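Glutathione S-transferase (Legionella pneumophila subsp. pneumophila str. Philadelphia 1, PDB 3NIV) probably acts as a zeta-class glutathione transferase with maleylacetoacetate isomerase activity, using glutathione to turn the cis double bond of maleylacetoacetate into the trans form. Local coordinates at residues A[144-149]-A[189-194]. Numbering follows the deposited sequence.
Sequences AFEEKL and PIINEI
At the amino end of helix 189-198, in the all-helical C-terminal domain of the glutathione transferase fold, the carboxylate of Glu-146 from helix 127-149 receives backbone N-H groups of the first turn. Its two oxygens take one each: Glu-146 OE2 accepts from Ile-190 N at 2.8 Å, and Glu-146 OE1 from Ile-191 N at 3.0 Å. Both use their syn lone pairs, the sides that face one another, making a bidentate grip on successive amides, and both bonds are somewhat bent. CG of Glu-146 stands anti to the backbone N and the chain then turns at chi2 (96°), which swings the carboxylate across to the neighbouring helix. Two bonds fix the rotation of the group, and the positive end of the helix dipole would probably favour its charged form. The side chain of Pro-189, whose nitrogen has no hydrogen to give, crosses that of Glu-146 at about a right angle and brings Pro-189 CD to 3.1 Å from Glu-146 OE2.

The segments cross almost perpendicularly, at 88°, with their axes 9.5 Å apart, and apolar side chains fill the inner side of the crossing. Ile-191 packs against both Phe-145 and Leu-149: its CD1 meets CD1 of the Phe-145 ring obliquely, while Ile-191 CG1 is pressed against Leu-149 CD2 at 3.4 Å, closer than usual for two carbons. Leu-149 also slides past Ile-190 in the opposite direction, with Leu-149 CG 3.6 Å from Ile-190 CG2, and meets Ile-194 tip to tip, with Leu-149 CD2 3.9 Å from Ile-194 CD1. Leu-171 of helix 166-180 touches both Phe-145 and Ile-194, and Met-99 of helix 90-106 packs on Phe-145 and Leu-149.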
# COMPACT_ATOMS: atom_id res chain seq x y z
N ALA A 144 -15.33 0.84 5.23
CA ALA A 144 -14.27 1.25 6.14
C ALA A 144 -13.92 2.71 5.92
O ALA A 144 -13.74 3.47 6.87
CB ALA A 144 -13.04 0.37 5.97
N PHE A 145 -13.86 3.11 4.66
CA PHE A 145 -13.50 4.48 4.33
C PHE A 145 -14.53 5.51 4.83
O PHE A 145 -14.17 6.56 5.34
CB PHE A 145 -13.32 4.60 2.82
CG PHE A 145 -12.53 5.80 2.41
CD1 PHE A 145 -13.12 7.05 2.33
CD2 PHE A 145 -11.20 5.67 2.07
CE1 PHE A 145 -12.38 8.15 1.94
CE2 PHE A 145 -10.46 6.76 1.67
CZ PHE A 145 -11.06 8.01 1.60
N GLU A 146 -15.81 5.20 4.67
CA GLU A 146 -16.86 6.15 5.03
C GLU A 146 -16.95 6.23 6.54
O GLU A 146 -17.26 7.28 7.12
CB GLU A 146 -18.20 5.73 4.44
CG GLU A 146 -19.35 6.67 4.77
CD GLU A 146 -19.65 7.70 3.69
OE1 GLU A 146 -18.87 7.81 2.72
OE2 GLU A 146 -20.69 8.40 3.82
N GLU A 147 -16.66 5.10 7.17
CA GLU A 147 -16.49 5.00 8.61
C GLU A 147 -15.58 6.08 9.17
O GLU A 147 -16.01 6.95 9.93
CB GLU A 147 -15.90 3.63 8.94
CG GLU A 147 -16.82 2.74 9.70
CD GLU A 147 -16.84 3.10 11.16
OE1 GLU A 147 -17.95 3.22 11.73
OE2 GLU A 147 -15.75 3.30 11.74
N LYS A 148 -14.30 6.02 8.80
CA LYS A 148 -13.33 6.94 9.37
C LYS A 148 -13.65 8.35 8.89
O LYS A 148 -13.37 9.34 9.57
CB LYS A 148 -11.92 6.51 8.98
CG LYS A 148 -11.57 5.10 9.45
CD LYS A 148 -10.33 4.54 8.74
CE LYS A 148 -9.07 4.65 9.59
NZ LYS A 148 -8.97 3.58 10.63
N LEU A 149 -14.27 8.42 7.73
CA LEU A 149 -14.70 9.68 7.15
C LEU A 149 -15.62 10.38 8.15
O LEU A 149 -15.51 11.60 8.39
CB LEU A 149 -15.45 9.39 5.86
CG LEU A 149 -15.23 10.27 4.64
CD1 LEU A 149 -13.78 10.67 4.46
CD2 LEU A 149 -15.73 9.53 3.42
N PRO A 189 -22.76 8.43 1.45
CA PRO A 189 -23.11 9.83 1.19
C PRO A 189 -21.91 10.78 1.24
O PRO A 189 -21.76 11.61 0.34
CB PRO A 189 -24.07 10.17 2.34
CG PRO A 189 -24.53 8.86 2.88
CD PRO A 189 -23.46 7.89 2.63
N ILE A 190 -21.09 10.68 2.28
CA ILE A 190 -19.96 11.60 2.42
C ILE A 190 -19.00 11.41 1.26
O ILE A 190 -18.50 12.38 0.68
CB ILE A 190 -19.18 11.39 3.73
CG1 ILE A 190 -20.11 11.46 4.94
CG2 ILE A 190 -18.07 12.42 3.85
CD1 ILE A 190 -19.37 11.34 6.27
N ILE A 191 -18.77 10.15 0.91
CA ILE A 191 -17.92 9.82 -0.22
C ILE A 191 -18.51 10.34 -1.52
O ILE A 191 -17.82 10.96 -2.34
CB ILE A 191 -17.71 8.30 -0.33
CG1 ILE A 191 -16.55 7.88 0.59
CG2 ILE A 191 -17.44 7.91 -1.77
CD1 ILE A 191 -16.50 6.38 0.91
N ASN A 192 -19.80 10.09 -1.71
CA ASN A 192 -20.51 10.59 -2.89
C ASN A 192 -20.39 12.11 -3.02
O ASN A 192 -20.22 12.63 -4.12
CB ASN A 192 -21.97 10.12 -2.89
CG ASN A 192 -22.10 8.62 -3.14
OD1 ASN A 192 -21.19 8.01 -3.69
ND2 ASN A 192 -23.22 8.03 -2.73
N GLU A 193 -20.45 12.82 -1.89
CA GLU A 193 -20.29 14.28 -1.88
C GLU A 193 -18.88 14.70 -2.26
O GLU A 193 -18.71 15.61 -3.08
CB GLU A 193 -20.59 14.85 -0.51
CG GLU A 193 -22.00 14.67 -0.03
CD GLU A 193 -22.15 15.02 1.44
OE1 GLU A 193 -21.11 15.25 2.11
OE2 GLU A 193 -23.30 15.05 1.93
N ILE A 194 -17.89 14.06 -1.64
CA ILE A 194 -16.48 14.41 -1.87
C ILE A 194 -16.11 14.19 -3.32
O ILE A 194 -15.50 15.05 -3.95
CB ILE A 194 -15.54 13.54 -1.01
CG1 ILE A 194 -15.74 13.83 0.48
CG2 ILE A 194 -14.09 13.78 -1.40
CD1 ILE A 194 -15.03 12.84 1.40